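Local atomic coordinates of SnoaL-like domain-containing protein (Burkholderia xenovorans LB400, PDB entry 3EN8), a protein that is of unknown function but belongs to the NTF2-like superfamily, carries a SnoaL-like domain and binds a calcium ion in the crystal. Residues N12-A17 / S94-R99; R68-Q71 / L76-T79; Y81-N86 / Q108-P113. All blocks are in the same frame, centred on the assembly; numbering follows the deposited sequence.

How the interactions relate
All three contacts involve the curved mixed sheet of the NTF2-like fold; interaction 1 also brings in helix 3-20, which packs on it. Interaction 1 sets that helix against strand 88-99, interaction 2 pairs strands 64-73 and 76-85 in a hairpin, and interaction 3 reaches from strand 76-85 over strand 88-99 to strand 102-111. The centres of interactions 1 and 2 are about 9 Å apart, while interaction 3 lies about 16 Å from the first and 15 Å from the second. Along the chain, interaction 2 is nested within the loop closed by interaction 1, whereas the segments of interactions 1 and 3 alternate. Trp15 packs on Tyr81, so interactions 1 and 3 adjoin on the helix-covered face; the other face meets the second subunit.

Interaction 1 of 3, residues N12-A17 / S94-R99; sequences NAHWQA and SIMEFR
His14 and Trp15, neighbours on helix 3-20, meet Met96 and Ser94 where the helix packs across the curved sheet of the NTF2-like fold. The helix and strand segments run at 135° to each other, with axes 13.1 Å apart at closest approach, so contact is made by side chains, chiefly the His14 and Trp15 rings and Met96.

The Met-aromatic contact comes from Met96, present as selenomethionine. Its side chain, extended beyond CG, comes from the opposite direction to His14, and its selenium, SE, lies 5.2 Å from the centroid of the imidazole, placed obliquely to the ring. The end methyl goes further in, Met96 CE standing 3.4 Å from His14 NE2. The His14 ring is brought here by a chi1 of 176°, which sets CG opposite the backbone N and aims the imidazole at the sheet.

Apolar contact comes from the same methyl, since Met96 CE also lies 4.0 Å from Trp15 CZ2. The two helix rings brace each other: the His14 edge stands over one face of the indole, CD2 being 3.3 Å above the plane and offset toward the rim.

Polar groups take their bonds elsewhere. Trp15 NE1 makes a weak hydrogen bond to Thr79 OG1, and Ser94 OG is hydrogen-bonded to Glu106 OE2. Towards the helix that hydroxyl packs against the indole edge, near the ring plane, with Ser94 OG 3.8 Å from Trp15 CH2.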
ATOM      1  N   ASN A  12      -2.300   4.781  16.275  1.00 16.22           N
ATOM      2  CA  ASN A  12      -1.027   4.835  17.019  1.00 15.27           C
ATOM      3  C   ASN A  12      -1.004   3.725  18.079  1.00 16.38           C
ATOM      4  O   ASN A  12       0.006   3.045  18.308  1.00 15.25           O
ATOM      5  CB  ASN A  12      -0.826   6.207  17.678  1.00 15.78           C
ATOM      6  CG  ASN A  12      -0.495   7.296  16.680  1.00 17.99           C
ATOM      7  OD1 ASN A  12      -0.118   7.000  15.553  1.00 20.12           O
ATOM      8  ND2 ASN A  12      -0.692   8.565  17.075  1.00 19.47           N
ATOM      9  N   ALA A  13      -2.145   3.546  18.723  1.00 16.04           N
ATOM     10  CA  ALA A  13      -2.261   2.566  19.836  1.00 14.08           C
ATOM     11  C   ALA A  13      -2.245   1.139  19.293  1.00 16.21           C
ATOM     12  O   ALA A  13      -1.631   0.203  19.871  1.00 14.54           O
ATOM     13  CB  ALA A  13      -3.529   2.838  20.673  1.00 13.61           C
ATOM     14  N   HIS A  14      -2.893   1.005  18.150  1.00 14.67           N
ATOM     15  CA  HIS A  14      -2.930  -0.261  17.393  1.00 14.39           C
ATOM     16  C   HIS A  14      -1.541  -0.730  17.099  1.00 13.90           C
ATOM     17  O   HIS A  14      -1.200  -1.905  17.264  1.00 16.31           O
ATOM     18  CB  HIS A  14      -3.689  -0.092  16.066  1.00 17.03           C
ATOM     19  CG  HIS A  14      -3.674  -1.323  15.193  1.00 15.30           C
ATOM     20  ND1 HIS A  14      -4.399  -2.463  15.493  1.00 14.94           N
ATOM     21  CD2 HIS A  14      -3.010  -1.596  14.048  1.00 14.12           C
ATOM     22  CE1 HIS A  14      -4.206  -3.363  14.541  1.00 13.95           C
ATOM     23  NE2 HIS A  14      -3.348  -2.865  13.664  1.00 16.50           N
ATOM     24  N   TRP A  15      -0.714   0.197  16.614  1.00 11.54           N
ATOM     25  CA  TRP A  15       0.614  -0.195  16.151  1.00 13.15           C
ATOM     26  C   TRP A  15       1.540  -0.415  17.334  1.00 13.01           C
ATOM     27  O   TRP A  15       2.424  -1.269  17.303  1.00 13.77           O
ATOM     28  CB  TRP A  15       1.225   0.828  15.184  1.00 14.94           C
ATOM     29  CG  TRP A  15       0.418   0.904  13.912  1.00 12.61           C
ATOM     30  CD1 TRP A  15      -0.145   2.004  13.403  1.00 14.45           C
ATOM     31  CD2 TRP A  15       0.043  -0.194  13.050  1.00 13.85           C
ATOM     32  NE1 TRP A  15      -0.862   1.689  12.247  1.00 14.25           N
ATOM     33  CE2 TRP A  15      -0.747   0.345  12.012  1.00 13.84           C
ATOM     34  CE3 TRP A  15       0.302  -1.583  13.053  1.00 16.10           C
ATOM     35  CZ2 TRP A  15      -1.300  -0.445  11.007  1.00 13.69           C
ATOM     36  CZ3 TRP A  15      -0.215  -2.343  12.049  1.00 15.96           C
ATOM     37  CH2 TRP A  15      -1.033  -1.776  11.052  1.00 11.53           C
ATOM     38  N   GLN A  16       1.321   0.359  18.386  1.00 13.66           N
ATOM     39  CA  GLN A  16       2.072   0.147  19.625  1.00 15.82           C
ATOM     40  C   GLN A  16       1.799  -1.233  20.168  1.00 14.66           C
ATOM     41  O   GLN A  16       2.693  -1.926  20.699  1.00 13.19           O
ATOM     42  CB  GLN A  16       1.702   1.192  20.690  1.00 17.20           C
ATOM     43  CG  GLN A  16       2.271   2.574  20.408  1.00 25.63           C
ATOM     44  CD  GLN A  16       3.788   2.648  20.600  1.00 35.71           C
ATOM     45  OE1 GLN A  16       4.418   1.709  21.092  1.00 45.35           O
ATOM     46  NE2 GLN A  16       4.372   3.790  20.239  1.00 42.38           N
ATOM     47  N   ALA A  17       0.545  -1.616  20.064  1.00 12.15           N
ATOM     48  CA  ALA A  17       0.104  -2.934  20.555  1.00 12.98           C
ATOM     49  C   ALA A  17       0.752  -4.035  19.750  1.00 15.40           C
ATOM     50  O   ALA A  17       1.197  -5.084  20.296  1.00 14.35           O
ATOM     51  CB  ALA A  17      -1.396  -3.064  20.529  1.00 13.36           C
ATOM     52  N   SER A  94      -0.518  -1.412   5.375  1.00 13.91           N
ATOM     53  CA  SER A  94      -1.819  -1.777   5.828  1.00 11.17           C
ATOM     54  C   SER A  94      -2.818  -0.668   5.431  1.00  9.83           C
ATOM     55  O   SER A  94      -2.712   0.482   5.925  1.00 13.53           O
ATOM     56  CB  SER A  94      -1.831  -1.948   7.363  1.00 12.48           C
ATOM     57  OG  SER A  94      -3.134  -1.963   7.931  1.00 17.43           O
ATOM     58  N   ILE A  95      -3.762  -1.064   4.613  1.00 11.18           N
ATOM     59  CA  ILE A  95      -4.818  -0.178   4.122  1.00 11.99           C
ATOM     60  C   ILE A  95      -6.054  -0.474   4.938  1.00 13.51           C
ATOM     61  O   ILE A  95      -6.545  -1.614   4.911  1.00 15.09           O
ATOM     62  CB  ILE A  95      -5.122  -0.408   2.613  1.00 15.27           C
ATOM     63  CG1 ILE A  95      -3.890  -0.345   1.750  1.00 16.72           C
ATOM     64  CG2 ILE A  95      -6.246   0.547   2.154  1.00 12.80           C
ATOM     65  CD1 ILE A  95      -4.078  -1.101   0.414  1.00 17.87           C
HETATM   66  N   MSE A  96      -6.558   0.511   5.680  1.00 11.83           N
HETATM   67  CA  MSE A  96      -7.715   0.261   6.550  1.00 11.51           C
HETATM   68  C   MSE A  96      -8.897   1.134   6.211  1.00 17.67           C
HETATM   69  O   MSE A  96      -8.782   2.336   6.041  1.00 16.07           O
HETATM   70  CB  MSE A  96      -7.382   0.432   8.032  1.00 13.85           C
HETATM   71  CG  MSE A  96      -6.480  -0.680   8.599  1.00 14.60           C
HETATM   72 SE   MSE A  96      -5.820  -0.107  10.330  0.75 13.83          SE
HETATM   73  CE  MSE A  96      -5.065  -1.790  10.874  1.00 17.58           C
ATOM     74  N   GLU A  97     -10.035   0.473   6.149  1.00 14.66           N
ATOM     75  CA  GLU A  97     -11.335   1.162   5.988  1.00 15.35           C
ATOM     76  C   GLU A  97     -12.124   1.068   7.269  1.00 13.54           C
ATOM     77  O   GLU A  97     -12.372  -0.022   7.820  1.00 12.35           O
ATOM     78  CB  GLU A  97     -12.103   0.521   4.869  1.00 15.62           C
ATOM     79  CG  GLU A  97     -11.377   0.498   3.572  1.00 16.80           C
ATOM     80  CD  GLU A  97     -11.912  -0.566   2.660  1.00 22.17           C
ATOM     81  OE1 GLU A  97     -13.088  -0.475   2.269  1.00 19.34           O
ATOM     82  OE2 GLU A  97     -11.154  -1.500   2.355  1.00 16.07           O
ATOM     83  N   PHE A  98     -12.525   2.253   7.714  1.00 14.52           N
ATOM     84  CA  PHE A  98     -13.249   2.484   8.939  1.00 14.93           C
ATOM     85  C   PHE A  98     -14.730   2.773   8.699  1.00 18.17           C
ATOM     86  O   PHE A  98     -15.154   3.348   7.686  1.00 17.46           O
ATOM     87  CB  PHE A  98     -12.649   3.698   9.731  1.00 15.95           C
ATOM     88  CG  PHE A  98     -11.341   3.401  10.447  1.00 15.98           C
ATOM     89  CD1 PHE A  98     -10.151   3.286   9.747  1.00 15.52           C
ATOM     90  CD2 PHE A  98     -11.316   3.242  11.816  1.00 14.35           C
ATOM     91  CE1 PHE A  98      -8.986   3.012  10.395  1.00 14.84           C
ATOM     92  CE2 PHE A  98     -10.128   2.945  12.482  1.00 15.74           C
ATOM     93  CZ  PHE A  98      -8.962   2.857  11.764  1.00 14.53           C
ATOM     94  N   ARG A  99     -15.498   2.326   9.663  1.00 17.29           N
ATOM     95  CA  ARG A  99     -16.906   2.725   9.806  1.00 19.32           C
ATOM     96  C   ARG A  99     -17.249   2.812  11.270  1.00 18.81           C
ATOM     97  O   ARG A  99     -17.005   1.902  12.055  1.00 18.01           O
ATOM     98  CB  ARG A  99     -17.845   1.741   9.122  1.00 18.84           C
ATOM     99  CG  ARG A  99     -17.484   1.424   7.673  1.00 23.08           C
TER

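Interaction 2 of 3, residues R68-Q71 / L76-T79; sequences RRIQ and LWIT
The carbonyl oxygen of Gln71 is gripped from across the strand pair by two groups. Ile78 N donates a nearly straight hydrogen bond to Gln71 O at 2.9 Å, and Trp77 CA adds a C-H...O contact to the same oxygen. In return Gln71 N bonds to Ile78 O at 3.0 Å, with an N-H...O angle of 176°. Ile78 O is gripped twice as well, because Ile70 CA makes a further C-H...O contact with it. Gln71 and Ile78 thus form an antiparallel hydrogen-bonded pair, followed by the non-hydrogen-bonded pair of Ile70 and Thr79.

On the face turned to helix 3-20, Ile70 and Thr79 lie side by side and point the same way. With chi1 at -60°, Ile70 sends CG1 beside its backbone N to Thr79, 3.6 Å from Thr79 OG1, and CG2, opposite that N, to the tryptophan. Ile70 CG2 touches the edge of the indole close to its plane, 3.9 Å from Trp77 CE3. Ile7, Arg8 and Leu11 of the helix also touch this indole, whose NE1 is hydrogen-bonded to Gly74 O in the turn.

The opposite face looks to the second subunit. There Gln71 CD lies against one face of the Arg69 guanidinium, 3.4 Å above its plane and over its centre, while Arg69 NH1 forms a salt bridge with Glu97 OE2 of the second subunit. Arg68 and Arg69 both face Glu80, a classic beta bulge in a beta hairpin at the edge of the NTF2-like sheet.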
ATOM      1  N   ARG A  68       6.621   3.822   9.592  1.00 12.13           N
ATOM      2  CA  ARG A  68       7.252   4.757   8.642  1.00 14.56           C
ATOM      3  C   ARG A  68       6.405   6.020   8.453  1.00 13.67           C
ATOM      4  O   ARG A  68       6.835   7.182   8.566  1.00 12.01           O
ATOM      5  CB  ARG A  68       7.433   4.089   7.271  1.00 12.97           C
ATOM      6  CG  ARG A  68       8.133   4.992   6.267  1.00 16.27           C
ATOM      7  CD  ARG A  68       8.245   4.385   4.868  1.00 23.60           C
ATOM      8  NE  ARG A  68       8.904   5.288   3.906  1.00 23.57           N
ATOM      9  CZ  ARG A  68      10.218   5.298   3.671  1.00 26.19           C
ATOM     10  NH1 ARG A  68      11.036   4.503   4.342  1.00 21.97           N
ATOM     11  NH2 ARG A  68      10.729   6.142   2.781  1.00 28.88           N
ATOM     12  N   ARG A  69       5.166   5.769   8.178  1.00 11.59           N
ATOM     13  CA  ARG A  69       4.203   6.860   7.902  1.00 13.45           C
ATOM     14  C   ARG A  69       2.763   6.396   8.014  1.00 15.23           C
ATOM     15  O   ARG A  69       2.416   5.299   7.590  1.00 17.14           O
ATOM     16  CB  ARG A  69       4.413   7.407   6.494  1.00 13.70           C
ATOM     17  CG  ARG A  69       3.566   8.629   6.188  1.00 14.69           C
ATOM     18  CD  ARG A  69       3.889   9.213   4.841  1.00 16.39           C
ATOM     19  NE  ARG A  69       3.197  10.503   4.700  1.00 18.40           N
ATOM     20  CZ  ARG A  69       3.033  11.116   3.540  1.00 17.51           C
ATOM     21  NH1 ARG A  69       3.476  10.545   2.427  1.00 14.48           N
ATOM     22  NH2 ARG A  69       2.409  12.267   3.483  1.00 17.96           N
ATOM     23  N   ILE A  70       1.919   7.285   8.556  1.00 13.77           N
ATOM     24  CA  ILE A  70       0.472   7.070   8.561  1.00 14.56           C
ATOM     25  C   ILE A  70      -0.206   8.259   7.887  1.00 14.29           C
ATOM     26  O   ILE A  70       0.057   9.392   8.203  1.00 15.32           O
ATOM     27  CB  ILE A  70      -0.111   6.908   9.994  1.00 14.83           C
ATOM     28  CG1 ILE A  70       0.500   5.719  10.720  1.00 16.87           C
ATOM     29  CG2 ILE A  70      -1.666   6.773   9.971  1.00 12.28           C
ATOM     30  CD1 ILE A  70       0.437   5.813  12.286  1.00 22.12           C
ATOM     31  N   GLN A  71      -1.016   7.930   6.900  1.00 13.79           N
ATOM     32  CA  GLN A  71      -1.851   8.917   6.173  1.00 15.93           C
ATOM     33  C   GLN A  71      -3.292   8.516   6.279  1.00 14.23           C
ATOM     34  O   GLN A  71      -3.622   7.340   6.344  1.00 14.30           O
ATOM     35  CB  GLN A  71      -1.486   8.965   4.681  1.00 15.77           C
ATOM     36  CG  GLN A  71      -0.075   9.410   4.378  1.00 17.92           C
ATOM     37  CD  GLN A  71       0.141   9.486   2.906  1.00 17.43           C
ATOM     38  OE1 GLN A  71      -0.298  10.444   2.261  1.00 17.77           O
ATOM     39  NE2 GLN A  71       0.735   8.466   2.347  1.00 16.08           N
ATOM     40  N   LEU A  76     -10.606   6.426   5.312  1.00 13.96           N
ATOM     41  CA  LEU A  76      -9.529   5.700   4.612  1.00 13.26           C
ATOM     42  C   LEU A  76      -8.171   5.991   5.217  1.00 14.38           C
ATOM     43  O   LEU A  76      -7.724   7.149   5.232  1.00 13.80           O
ATOM     44  CB  LEU A  76      -9.519   6.062   3.128  1.00 16.18           C
ATOM     45  CG  LEU A  76      -8.506   5.331   2.228  1.00 16.36           C
ATOM     46  CD1 LEU A  76      -8.783   3.802   2.251  1.00 15.16           C
ATOM     47  CD2 LEU A  76      -8.605   5.868   0.807  1.00 15.80           C
ATOM     48  N   TRP A  77      -7.496   4.917   5.619  1.00 14.27           N
ATOM     49  CA  TRP A  77      -6.236   5.014   6.346  1.00 13.58           C
ATOM     50  C   TRP A  77      -5.193   4.061   5.765  1.00 14.21           C
ATOM     51  O   TRP A  77      -5.478   2.944   5.355  1.00 14.91           O
ATOM     52  CB  TRP A  77      -6.476   4.786   7.841  1.00 12.70           C
ATOM     53  CG  TRP A  77      -7.272   5.970   8.358  1.00 13.22           C
ATOM     54  CD1 TRP A  77      -8.606   6.169   8.227  1.00 10.19           C
ATOM     55  CD2 TRP A  77      -6.740   7.152   8.948  1.00 12.11           C
ATOM     56  NE1 TRP A  77      -8.957   7.421   8.703  1.00 12.48           N
ATOM     57  CE2 TRP A  77      -7.813   8.046   9.135  1.00 12.39           C
ATOM     58  CE3 TRP A  77      -5.448   7.556   9.327  1.00 13.84           C
ATOM     59  CZ2 TRP A  77      -7.634   9.283   9.720  1.00 14.15           C
ATOM     60  CZ3 TRP A  77      -5.282   8.772   9.859  1.00 17.03           C
ATOM     61  CH2 TRP A  77      -6.371   9.640  10.053  1.00 18.35           C
ATOM     62  N   ILE A  78      -3.975   4.558   5.712  0.50 12.89           N
ATOM     63  CA  ILE A  78      -2.877   3.738   5.238  0.50 13.67           C
ATOM     64  C   ILE A  78      -1.589   3.939   6.013  0.50 13.87           C
ATOM     65  O   ILE A  78      -1.062   5.037   6.163  0.50 14.40           O
ATOM     66  CB  ILE A  78      -2.668   3.870   3.717  0.50 14.31           C
ATOM     67  CG1 ILE A  78      -1.656   2.817   3.265  0.50 12.93           C
ATOM     68  CG2 ILE A  78      -2.272   5.301   3.286  0.50 12.19           C
ATOM     69  CD1 ILE A  78      -1.535   2.730   1.753  0.50 16.99           C
ATOM     70  N   THR A  79      -1.119   2.816   6.506  1.00 13.25           N
ATOM     71  CA  THR A  79       0.059   2.768   7.364  1.00 12.64           C
ATOM     72  C   THR A  79       1.141   2.015   6.619  1.00 12.59           C
ATOM     73  O   THR A  79       0.941   0.899   6.125  1.00 14.77           O
ATOM     74  CB  THR A  79      -0.206   2.107   8.753  1.00 12.06           C
ATOM     75  OG1 THR A  79      -1.233   2.789   9.458  1.00 12.66           O
ATOM     76  CG2 THR A  79       1.101   2.081   9.588  1.00 10.32           C
TER

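Interaction 3 of 3, residues Y81-N86 / Q108-P113; sequences YSISYN and QYFSDP
Tyr81 meets Gln108 through a hydrogen bond that spans the intervening strand 88-99. Gln108 NE2 donates to Tyr81 OH at 2.8 Å, with the hydroxyl in the amide plane but the bond bent, its N-H...O angle being 133°. The two side chains cross at about a right angle, yet the phenol ring and the amide are nearly coplanar, 24° apart, and NE2 approaches at the edge of the ring. A chi1 of 63° places the ring of Tyr81 between its backbone N and carbonyl carbon, from where the hydroxyl stretches across to the glutamine. The amide is held at its other end too, since Gln108 OE1 accepts a hydrogen bond from Arg55 NH2; together the two bonds fix which way round it lies. Trp15 and Phe65 both meet the phenol ring.

Strands 76-85 and 102-111 each pair with 88-99, and the strongly curved sheet characteristic of the NTF2-like fold probably helps bring side chains of these second neighbours together over the strand between them. Here Thr92 of that middle strand touches Tyr81, Ile83 and Phe110.

Two residues further on, Ile83 directs its side chain to the same side as Tyr81. The contact is purely apolar: Ile83 CD1 lies 4.1 Å from Phe110 CD1 and 4.2 Å from Phe110 CE1, the side chains meeting at a slant. A tetraethylene glycol, probably from the crystallisation liquor, is bound about 4 Å from the Phe110 side chain, consistent with a pocket here. The backbone N of Phe110 is hydrogen-bonded to Gln40 OE1.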
ATOM      1  N   TYR A  81       4.894   0.634   7.271  1.00 11.77           N
ATOM      2  CA  TYR A  81       5.664   0.236   8.479  1.00 11.68           C
ATOM      3  C   TYR A  81       6.528  -0.914   8.136  1.00 12.38           C
ATOM      4  O   TYR A  81       6.337  -1.536   7.132  1.00 13.46           O
ATOM      5  CB  TYR A  81       4.766  -0.103   9.673  1.00 12.09           C
ATOM      6  CG  TYR A  81       3.786  -1.285   9.563  1.00 11.57           C
ATOM      7  CD1 TYR A  81       2.589  -1.180   8.827  1.00  9.17           C
ATOM      8  CD2 TYR A  81       4.023  -2.469  10.218  1.00 14.93           C
ATOM      9  CE1 TYR A  81       1.711  -2.227   8.749  1.00 15.35           C
ATOM     10  CE2 TYR A  81       3.124  -3.540  10.160  1.00 16.69           C
ATOM     11  CZ  TYR A  81       1.949  -3.414   9.408  1.00 12.37           C
ATOM     12  OH  TYR A  81       1.058  -4.500   9.352  1.00 14.23           O
ATOM     13  N   SER A  82       7.501  -1.158   9.003  1.00 13.16           N
ATOM     14  CA  SER A  82       8.416  -2.294   8.861  1.00 16.04           C
ATOM     15  C   SER A  82       8.209  -3.270  10.031  1.00 14.84           C
ATOM     16  O   SER A  82       7.969  -2.890  11.198  1.00 15.90           O
ATOM     17  CB  SER A  82       9.876  -1.815   8.823  1.00 16.06           C
ATOM     18  OG  SER A  82      10.121  -1.062   7.655  1.00 17.10           O
ATOM     19  N   ILE A  83       8.222  -4.540   9.677  1.00 13.60           N
ATOM     20  CA  ILE A  83       8.222  -5.620  10.650  1.00 17.11           C
ATOM     21  C   ILE A  83       9.418  -6.536  10.374  1.00 15.40           C
ATOM     22  O   ILE A  83       9.834  -6.688   9.230  1.00 18.98           O
ATOM     23  CB  ILE A  83       6.908  -6.429  10.583  1.00 17.32           C
ATOM     24  CG1 ILE A  83       6.753  -7.174   9.269  1.00 21.77           C
ATOM     25  CG2 ILE A  83       5.709  -5.509  10.779  1.00 22.25           C
ATOM     26  CD1 ILE A  83       5.490  -8.013   9.193  1.00 30.60           C
ATOM     27  N   SER A  84       9.996  -7.136  11.391  1.00 13.14           N
ATOM     28  CA  SER A  84      11.131  -7.990  11.120  1.00 12.94           C
ATOM     29  C   SER A  84      11.183  -9.171  12.075  1.00 13.80           C
ATOM     30  O   SER A  84      10.832  -9.066  13.242  1.00 13.71           O
ATOM     31  CB  SER A  84      12.423  -7.160  11.190  1.00 14.25           C
ATOM     32  OG  SER A  84      13.583  -7.922  10.981  1.00 15.29           O
ATOM     33  N   TYR A  85      11.602 -10.287  11.489  1.00 13.78           N
ATOM     34  CA  TYR A  85      11.832 -11.566  12.147  1.00 14.15           C
ATOM     35  C   TYR A  85      13.117 -12.140  11.585  1.00 11.82           C
ATOM     36  O   TYR A  85      13.341 -12.121  10.388  1.00 13.13           O
ATOM     37  CB  TYR A  85      10.693 -12.570  11.863  1.00 16.56           C
ATOM     38  CG  TYR A  85       9.317 -12.123  12.286  1.00 18.94           C
ATOM     39  CD1 TYR A  85       8.528 -11.330  11.461  1.00 19.75           C
ATOM     40  CD2 TYR A  85       8.796 -12.522  13.504  1.00 22.57           C
ATOM     41  CE1 TYR A  85       7.262 -10.909  11.863  1.00 23.34           C
ATOM     42  CE2 TYR A  85       7.540 -12.121  13.913  1.00 21.36           C
ATOM     43  CZ  TYR A  85       6.774 -11.327  13.098  1.00 27.71           C
ATOM     44  OH  TYR A  85       5.527 -10.936  13.566  1.00 25.25           O
ATOM     45  N   ASN A  86      13.977 -12.608  12.465  1.00  9.64           N
ATOM     46  CA  ASN A  86      15.179 -13.294  12.064  1.00 11.47           C
ATOM     47  C   ASN A  86      16.126 -12.436  11.236  1.00 10.83           C
ATOM     48  O   ASN A  86      16.895 -12.937  10.432  1.00 11.30           O
ATOM     49  CB  ASN A  86      14.827 -14.547  11.280  1.00 16.67           C
ATOM     50  CG  ASN A  86      13.882 -15.448  12.026  1.00 22.99           C
ATOM     51  OD1 ASN A  86      12.785 -15.765  11.544  1.00 33.32           O
ATOM     52  ND2 ASN A  86      14.285 -15.853  13.221  1.00 23.12           N
ATOM     53  N   GLN A 108      -3.483  -5.966   3.653  1.00 14.20           N
ATOM     54  CA  GLN A 108      -2.064  -5.906   3.916  1.00 12.66           C
ATOM     55  C   GLN A 108      -1.203  -6.472   2.778  1.00 13.91           C
ATOM     56  O   GLN A 108      -1.526  -7.476   2.153  1.00 16.08           O
ATOM     57  CB  GLN A 108      -1.731  -6.636   5.216  1.00 15.08           C
ATOM     58  CG  GLN A 108      -2.090  -5.910   6.511  1.00 11.88           C
ATOM     59  CD  GLN A 108      -1.808  -6.785   7.752  1.00 14.01           C
ATOM     60  OE1 GLN A 108      -2.410  -7.833   7.930  1.00 17.17           O
ATOM     61  NE2 GLN A 108      -0.919  -6.316   8.629  1.00 17.75           N
ATOM     62  N   TYR A 109      -0.102  -5.771   2.559  1.00 13.25           N
ATOM     63  CA  TYR A 109       0.973  -6.193   1.668  1.00 13.80           C
ATOM     64  C   TYR A 109       2.317  -6.228   2.419  1.00 12.93           C
ATOM     65  O   TYR A 109       2.640  -5.336   3.193  1.00 12.76           O
ATOM     66  CB  TYR A 109       1.114  -5.183   0.553  1.00 15.21           C
ATOM     67  CG  TYR A 109      -0.023  -5.195  -0.438  1.00 13.93           C
ATOM     68  CD1 TYR A 109      -1.151  -4.463  -0.227  1.00 14.68           C
ATOM     69  CD2 TYR A 109       0.037  -6.006  -1.579  1.00 13.99           C
ATOM     70  CE1 TYR A 109      -2.206  -4.470  -1.142  1.00 14.10           C
ATOM     71  CE2 TYR A 109      -0.988  -5.997  -2.512  1.00 13.79           C
ATOM     72  CZ  TYR A 109      -2.096  -5.250  -2.287  1.00 18.44           C
ATOM     73  OH  TYR A 109      -3.095  -5.287  -3.196  1.00 15.40           O
ATOM     74  N   PHE A 110       3.101  -7.212   2.078  1.00 13.61           N
ATOM     75  CA  PHE A 110       4.377  -7.492   2.728  1.00 15.61           C
ATOM     76  C   PHE A 110       5.425  -7.606   1.658  1.00 17.74           C
ATOM     77  O   PHE A 110       5.404  -8.536   0.866  1.00 18.89           O
ATOM     78  CB  PHE A 110       4.297  -8.799   3.524  1.00 19.08           C
ATOM     79  CG  PHE A 110       3.134  -8.861   4.486  1.00 16.80           C
ATOM     80  CD1 PHE A 110       3.264  -8.363   5.772  1.00 18.05           C
ATOM     81  CD2 PHE A 110       1.910  -9.424   4.101  1.00 18.66           C
ATOM     82  CE1 PHE A 110       2.203  -8.429   6.668  1.00 21.43           C
ATOM     83  CE2 PHE A 110       0.831  -9.473   5.010  1.00 20.58           C
ATOM     84  CZ  PHE A 110       0.993  -8.978   6.270  1.00 20.07           C
ATOM     85  N   SER A 111       6.287  -6.601   1.596  1.00 14.93           N
ATOM     86  CA  SER A 111       7.238  -6.475   0.503  1.00 18.14           C
ATOM     87  C   SER A 111       8.686  -6.560   0.994  1.00 18.09           C
ATOM     88  O   SER A 111       9.003  -6.238   2.145  1.00 16.25           O
ATOM     89  CB  SER A 111       6.953  -5.192  -0.305  1.00 18.96           C
ATOM     90  OG  SER A 111       7.452  -4.054   0.320  1.00 22.22           O
ATOM     91  N   ASP A 112       9.547  -7.032   0.101  1.00 16.45           N
ATOM     92  CA  ASP A 112      10.979  -7.127   0.385  1.00 17.65           C
ATOM     93  C   ASP A 112      11.729  -5.835   0.054  1.00 15.81           C
ATOM     94  O   ASP A 112      11.326  -5.094  -0.858  1.00 17.64           O
ATOM     95  CB  ASP A 112      11.619  -8.256  -0.421  1.00 19.49           C
ATOM     96  CG  ASP A 112      11.135  -9.610   0.003  1.00 30.26           C
ATOM     97  OD1 ASP A 112      11.311  -9.969   1.178  1.00 28.45           O
ATOM     98  OD2 ASP A 112      10.588 -10.321  -0.854  1.00 41.47           O
ATOM     99  N   PRO A 113      12.826  -5.560   0.777  1.00 15.30           N
ATOM    100  CA  PRO A 113      13.764  -4.551   0.310  1.00 15.12           C
ATOM    101  C   PRO A 113      14.271  -4.935  -1.056  1.00 17.80           C
ATOM    102  O   PRO A 113      14.332  -6.136  -1.386  1.00 14.38           O
ATOM    103  CB  PRO A 113      14.933  -4.652   1.313  1.00 18.13           C
ATOM    104  CG  PRO A 113      14.420  -5.413   2.433  1.00 21.47           C
ATOM    105  CD  PRO A 113      13.416  -6.346   1.874  1.00 18.29           C
TER